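PDB 2YGK: DNA double-strand break repair nuclease NurA from Sulfolobus solfataricus, which helps repair DNA double-strand breaks as a manganese-dependent nuclease, probably acting with HerA to stimulate resection of the 5' strand at DNA ends. Local coordinates for residues Q29-K34 with F210-P215; E225-S230 with E285-L290. All coordinates share one frame; numbering follows the deposited sequence.

Two contacts in series illustrate how a chain can bring together parts of one fold that are distant in sequence. From the N terminus, helix 17-38 supplies residues 29-34, and contact 1 closes the longer loop, in which 175 residues containing several strands of the large sheet return to 210-215, just ahead of helix 216-223. Contact 2 opens after that helix: residues 225-230 enter strand 228-236, and the loop of 54 residues comes back on helix 280-291. The loops neither nest nor cross. Strand 39-41, which follows helix 17-38, pairs with strand 228-236. The contacts do not touch: their centres lie about 22 Å apart, their nearest atoms about 7 Å.

Contact 1. Residues Q29-K34 with F210-P215; sequences QEIQDK and FGTDYP
The ring of Phe210 meets the helical segment 29-34 at its rim: the carbonyl oxygen Lys34 O lies in the plane of the ring, 3.9 Å from Phe210 CE1. Ile31 CG2 approaches the same ring obliquely, 4.4 Å from Phe210 CD1, while Tyr38, further along helix 17-38, brings up a second ring with its plane turned by about 25°. Phe210 CG is anti to the carbonyl carbon (chi1 -54°), and the ring extends toward the helix. A turn earlier, the aliphatic part of Glu30 runs past Thr212 in the opposite sense, and Glu30 CG touches the methyl Thr212 CG2 at 3.5 Å. The glutamate chain bends at chi2 (81°), and its carboxylate oxygen OE2 remains near the same methyl. With CG2 serving the helix, the hydroxyl of Thr212 is given to its own loop, donating from OG1 to Tyr214 O at 2.9 Å, a bond that links Thr212 to the carbonyl two residues on. No hydrogen bond joins the two segments directly, so the interface between them is one of van der Waals contact, although Tyr26 of the same helix bonds through its hydroxyl to the amide of Asp213. Asp213 forms a salt bridge with Lys99 of the second subunit, whose Pro100 packs on Tyr214. The arrangement is a helix-on-loop packing in which an N-terminal helix covers the connection leading to Pro215, the N-cap of helix 216-223, a loop that itself takes part in the interface of the NurA homodimer.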
loop_
_atom_site.group_PDB
_atom_site.type_symbol
_atom_site.label_atom_id
_atom_site.label_comp_id
_atom_site.label_asym_id
_atom_site.label_seq_id
_atom_site.Cartn_x
_atom_site.Cartn_y
_atom_site.Cartn_z
ATOM N N GLN A 29 27.615 -18.686 1.071
ATOM C CA GLN A 29 27.870 -19.887 1.866
ATOM C C GLN A 29 26.603 -20.707 2.086
ATOM O O GLN A 29 26.648 -21.774 2.685
ATOM C CB GLN A 29 28.514 -19.501 3.215
ATOM C CG GLN A 29 30.026 -19.770 3.278
ATOM C CD GLN A 29 30.803 -18.799 4.177
ATOM O OE1 GLN A 29 30.262 -17.797 4.666
ATOM N NE2 GLN A 29 32.090 -19.102 4.392
ATOM N N GLU A 30 25.475 -20.213 1.605
ATOM C CA GLU A 30 24.217 -20.933 1.733
ATOM C C GLU A 30 23.945 -21.767 0.493
ATOM O O GLU A 30 23.456 -22.884 0.622
ATOM C CB GLU A 30 23.051 -19.959 1.959
ATOM C CG GLU A 30 21.672 -20.602 2.178
ATOM C CD GLU A 30 21.437 -21.085 3.598
ATOM O OE1 GLU A 30 22.407 -21.193 4.384
ATOM O OE2 GLU A 30 20.263 -21.362 3.926
ATOM N N ILE A 31 24.245 -21.239 -0.698
ATOM C CA ILE A 31 23.805 -21.895 -1.933
ATOM C C ILE A 31 24.495 -21.500 -3.266
ATOM O O ILE A 31 23.862 -21.579 -4.320
ATOM C CB ILE A 31 22.245 -21.751 -2.109
ATOM C CG1 ILE A 31 21.800 -20.294 -1.967
ATOM C CG2 ILE A 31 21.485 -22.641 -1.116
ATOM C CD1 ILE A 31 22.169 -19.425 -3.142
ATOM N N GLN A 32 25.770 -21.114 -3.257
ATOM C CA GLN A 32 26.529 -21.036 -4.532
ATOM C C GLN A 32 26.652 -22.434 -5.182
ATOM O O GLN A 32 26.731 -22.544 -6.412
ATOM C CB GLN A 32 27.931 -20.426 -4.340
ATOM C CG GLN A 32 28.698 -20.134 -5.659
ATOM C CD GLN A 32 30.147 -19.682 -5.435
ATOM O OE1 GLN A 32 31.005 -20.458 -4.996
ATOM N NE2 GLN A 32 30.425 -18.426 -5.766
ATOM N N ASP A 33 26.664 -23.477 -4.341
ATOM C CA ASP A 33 26.686 -24.884 -4.785
ATOM C C ASP A 33 25.339 -25.400 -5.345
ATOM O O ASP A 33 25.274 -25.887 -6.483
ATOM C CB ASP A 33 27.201 -25.834 -3.669
ATOM C CG ASP A 33 26.986 -25.291 -2.237
ATOM O OD1 ASP A 33 26.355 -24.229 -2.048
ATOM O OD2 ASP A 33 27.480 -25.936 -1.284
ATOM N N LYS A 34 24.276 -25.288 -4.546
ATOM C CA LYS A 34 22.975 -25.883 -4.891
ATOM C C LYS A 34 22.300 -25.236 -6.095
ATOM O O LYS A 34 21.501 -25.874 -6.771
ATOM C CB LYS A 34 22.037 -25.880 -3.679
ATOM C CG LYS A 34 22.527 -26.805 -2.592
ATOM C CD LYS A 34 21.667 -26.790 -1.342
ATOM C CE LYS A 34 22.278 -27.724 -0.279
ATOM N NZ LYS A 34 21.521 -27.750 1.007
ATOM N N PHE A 210 15.230 -23.520 -2.550
ATOM C CA PHE A 210 16.437 -23.376 -1.749
ATOM C C PHE A 210 16.194 -23.165 -0.269
ATOM O O PHE A 210 17.096 -23.388 0.522
ATOM C CB PHE A 210 17.263 -22.219 -2.273
ATOM C CG PHE A 210 17.566 -22.310 -3.725
ATOM C CD1 PHE A 210 18.451 -23.267 -4.206
ATOM C CD2 PHE A 210 16.992 -21.435 -4.616
ATOM C CE1 PHE A 210 18.752 -23.346 -5.560
ATOM C CE2 PHE A 210 17.276 -21.512 -5.972
ATOM C CZ PHE A 210 18.164 -22.464 -6.443
ATOM N N GLY A 211 15.003 -22.711 0.110
ATOM C CA GLY A 211 14.648 -22.566 1.524
ATOM C C GLY A 211 15.559 -21.625 2.300
ATOM O O GLY A 211 16.067 -21.986 3.365
ATOM N N THR A 212 15.760 -20.422 1.758
ATOM C CA THR A 212 16.674 -19.447 2.332
ATOM C C THR A 212 15.911 -18.196 2.750
ATOM O O THR A 212 14.698 -18.115 2.579
ATOM C CB THR A 212 17.790 -19.067 1.340
ATOM O OG1 THR A 212 17.257 -18.261 0.279
ATOM C CG2 THR A 212 18.455 -20.323 0.761
ATOM N N ASP A 213 16.634 -17.227 3.307
ATOM C CA ASP A 213 16.034 -15.976 3.740
ATOM C C ASP A 213 15.576 -15.139 2.565
ATOM O O ASP A 213 14.727 -14.272 2.736
ATOM C CB ASP A 213 17.012 -15.151 4.584
ATOM C CG ASP A 213 17.254 -15.742 5.967
ATOM O OD1 ASP A 213 16.349 -16.405 6.513
ATOM O OD2 ASP A 213 18.357 -15.521 6.509
ATOM N N TYR A 214 16.140 -15.395 1.387
ATOM C CA TYR A 214 15.796 -14.669 0.162
ATOM C C TYR A 214 14.940 -15.540 -0.767
ATOM O O TYR A 214 14.933 -16.758 -0.644
ATOM C CB TYR A 214 17.081 -14.185 -0.530
ATOM C CG TYR A 214 17.680 -13.002 0.181
ATOM C CD1 TYR A 214 18.497 -13.164 1.287
ATOM C CD2 TYR A 214 17.378 -11.709 -0.221
ATOM C CE1 TYR A 214 19.017 -12.047 1.966
ATOM C CE2 TYR A 214 17.883 -10.608 0.429
ATOM C CZ TYR A 214 18.699 -10.767 1.525
ATOM O OH TYR A 214 19.183 -9.645 2.172
ATOM N N PRO A 215 14.185 -14.922 -1.685
ATOM C CA PRO A 215 13.418 -15.797 -2.571
ATOM C C PRO A 215 14.255 -16.469 -3.671
ATOM O O PRO A 215 15.329 -15.981 -4.051
ATOM C CB PRO A 215 12.357 -14.861 -3.148
ATOM C CG PRO A 215 12.868 -13.502 -2.947
ATOM C CD PRO A 215 13.742 -13.521 -1.761
#

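Contact 2. Residues E225-S230 with E285-L290; sequences EKRGFS and EIMDRL
Arg227 NH2 is gripped twice at the helix surface, by Asp288 OD1 in a salt bridge of 3.1 Å and by the hydroxyl of Ser291 in the next turn. The bond to the aspartate is nearly straight, with an angle of 170° at the hydrogen, and uses the anti lone pair of Asp288 OD1; carboxylate and guanidinium planes are only 7° apart. The other nitrogens reach backbone carbonyls, NE that of Leu263 and NH1 that of Tyr42, whose hydroxyl in turn holds Asp288 OD2. Such a network fixes the plate against rotation. Over one of its faces sits the methyl of Met287, a selenomethionine, with CE 4.0 Å above the guanidinium plane. The bend at chi3 (57°) brings this methyl back across the arginine, where CE also rests 3.4 Å from Gly228 O. Its selenium lies obliquely to the ring of Phe229, 3.8 Å from Phe229 CD1, in a Met-aromatic contact. Were Arg227 replaced by alanine, Asp288 OD1 would probably lose its charged mate and the Met287 methyl the flat group it lies against. Through these contacts helix 280-291 packs against the start of strand 228-236, which runs between strands 39-41 and 255-262 of the large mixed sheet; Phe229 also packs against Val283 of the helix, and Thr261 of the adjoining strand touches Met287.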
loop_
_atom_site.group_PDB
_atom_site.type_symbol
_atom_site.label_atom_id
_atom_site.label_comp_id
_atom_site.label_asym_id
_atom_site.label_seq_id
_atom_site.Cartn_x
_atom_site.Cartn_y
_atom_site.Cartn_z
ATOM N N GLU A 225 23.619 -17.136 -15.113
ATOM C CA GLU A 225 23.575 -16.112 -16.156
ATOM C C GLU A 225 22.830 -16.582 -17.379
ATOM O O GLU A 225 22.123 -15.791 -17.996
ATOM C CB GLU A 225 24.992 -15.670 -16.574
ATOM C CG GLU A 225 25.079 -14.318 -17.384
ATOM C CD GLU A 225 25.269 -14.474 -18.927
ATOM O OE1 GLU A 225 26.227 -15.151 -19.361
ATOM O OE2 GLU A 225 24.474 -13.889 -19.714
ATOM N N LYS A 226 23.004 -17.857 -17.731
ATOM C CA LYS A 226 22.607 -18.347 -19.044
ATOM C C LYS A 226 21.117 -18.700 -19.119
ATOM O O LYS A 226 20.467 -19.048 -18.115
ATOM C CB LYS A 226 23.453 -19.547 -19.452
ATOM C CG LYS A 226 24.888 -19.217 -19.875
ATOM C CD LYS A 226 24.951 -19.026 -21.372
ATOM C CE LYS A 226 26.266 -18.408 -21.874
ATOM N NZ LYS A 226 26.444 -18.649 -23.387
ATOM N N ARG A 227 20.569 -18.592 -20.327
ATOM C CA ARG A 227 19.193 -19.013 -20.591
ATOM C C ARG A 227 18.935 -20.446 -20.089
ATOM O O ARG A 227 19.734 -21.341 -20.321
ATOM C CB ARG A 227 18.926 -18.918 -22.088
ATOM C CG ARG A 227 17.596 -19.491 -22.564
ATOM C CD ARG A 227 17.524 -19.411 -24.104
ATOM N NE ARG A 227 16.169 -19.548 -24.654
ATOM C CZ ARG A 227 15.673 -20.660 -25.203
ATOM N NH1 ARG A 227 16.380 -21.784 -25.238
ATOM N NH2 ARG A 227 14.441 -20.663 -25.709
ATOM N N GLY A 228 17.821 -20.647 -19.402
ATOM C CA GLY A 228 17.519 -21.945 -18.842
ATOM C C GLY A 228 16.275 -22.067 -17.969
ATOM O O GLY A 228 15.350 -21.289 -18.053
ATOM N N PHE A 229 16.256 -23.104 -17.147
ATOM C CA PHE A 229 15.106 -23.433 -16.347
ATOM C C PHE A 229 15.493 -24.180 -15.121
ATOM O O PHE A 229 16.528 -24.794 -15.056
ATOM C CB PHE A 229 14.098 -24.239 -17.149
ATOM C CG PHE A 229 14.592 -25.555 -17.583
ATOM C CD1 PHE A 229 15.360 -25.679 -18.744
ATOM C CD2 PHE A 229 14.297 -26.692 -16.856
ATOM C CE1 PHE A 229 15.829 -26.937 -19.165
ATOM C CE2 PHE A 229 14.764 -27.949 -17.263
ATOM C CZ PHE A 229 15.524 -28.070 -18.415
ATOM N N SER A 230 14.656 -24.109 -14.111
ATOM C CA SER A 230 15.000 -24.703 -12.832
ATOM C C SER A 230 14.409 -26.075 -12.692
ATOM O O SER A 230 13.510 -26.454 -13.430
ATOM C CB SER A 230 14.390 -23.857 -11.733
ATOM O OG SER A 230 12.985 -24.030 -11.708
ATOM N N GLU A 285 9.893 -26.802 -24.713
ATOM C CA GLU A 285 8.963 -26.348 -25.761
ATOM C C GLU A 285 8.340 -25.001 -25.369
ATOM O O GLU A 285 8.202 -24.120 -26.210
ATOM C CB GLU A 285 7.854 -27.376 -26.028
ATOM C CG GLU A 285 8.335 -28.696 -26.665
ATOM C CD GLU A 285 7.195 -29.711 -26.853
ATOM O OE1 GLU A 285 5.992 -29.334 -26.676
ATOM O OE2 GLU A 285 7.499 -30.880 -27.190
ATOM N N ILE A 286 7.974 -24.844 -24.093
ATOM C CA ILE A 286 7.349 -23.602 -23.648
ATOM C C ILE A 286 8.350 -22.439 -23.691
ATOM O O ILE A 286 7.978 -21.318 -24.032
ATOM C CB ILE A 286 6.755 -23.715 -22.217
ATOM C CG1 ILE A 286 5.475 -24.563 -22.215
ATOM C CG2 ILE A 286 6.441 -22.335 -21.623
ATOM C CD1 ILE A 286 5.003 -24.898 -20.789
HETATM N N MSE A 287 9.607 -22.700 -23.341
HETATM C CA MSE A 287 10.623 -21.673 -23.443
HETATM C C MSE A 287 10.828 -21.247 -24.894
HETATM O O MSE A 287 10.909 -20.078 -25.203
HETATM C CB MSE A 287 11.948 -22.196 -22.893
HETATM C CG MSE A 287 11.948 -22.331 -21.402
HETATM SE SE MSE A 287 13.626 -22.972 -20.713
HETATM C CE MSE A 287 14.904 -21.666 -21.362
ATOM N N ASP A 288 10.937 -22.230 -25.776
ATOM C CA ASP A 288 11.274 -21.999 -27.184
ATOM C C ASP A 288 10.213 -21.174 -27.845
ATOM O O ASP A 288 10.510 -20.202 -28.523
ATOM C CB ASP A 288 11.431 -23.331 -27.902
ATOM C CG ASP A 288 12.788 -23.977 -27.658
ATOM O OD1 ASP A 288 13.638 -23.308 -27.017
ATOM O OD2 ASP A 288 12.999 -25.150 -28.098
ATOM N N ARG A 289 8.963 -21.550 -27.602
ATOM C CA ARG A 289 7.795 -20.798 -28.071
ATOM C C ARG A 289 7.642 -19.400 -27.451
ATOM O O ARG A 289 7.329 -18.433 -28.150
ATOM C CB ARG A 289 6.531 -21.632 -27.827
ATOM C CG ARG A 289 6.496 -22.910 -28.635
ATOM C CD ARG A 289 5.585 -23.902 -28.005
ATOM N NE ARG A 289 5.350 -25.068 -28.860
ATOM C CZ ARG A 289 4.693 -26.166 -28.480
ATOM N NH1 ARG A 289 4.213 -26.298 -27.246
ATOM N NH2 ARG A 289 4.525 -27.156 -29.335
ATOM N N LEU A 290 7.848 -19.282 -26.147
ATOM C CA LEU A 290 7.838 -17.945 -25.526
ATOM C C LEU A 290 8.956 -17.043 -26.049
ATOM O O LEU A 290 8.736 -15.838 -26.215
ATOM C CB LEU A 290 7.997 -18.010 -24.029
ATOM C CG LEU A 290 6.794 -18.481 -23.255
ATOM C CD1 LEU A 290 7.230 -18.837 -21.847
ATOM C CD2 LEU A 290 5.734 -17.380 -23.327
#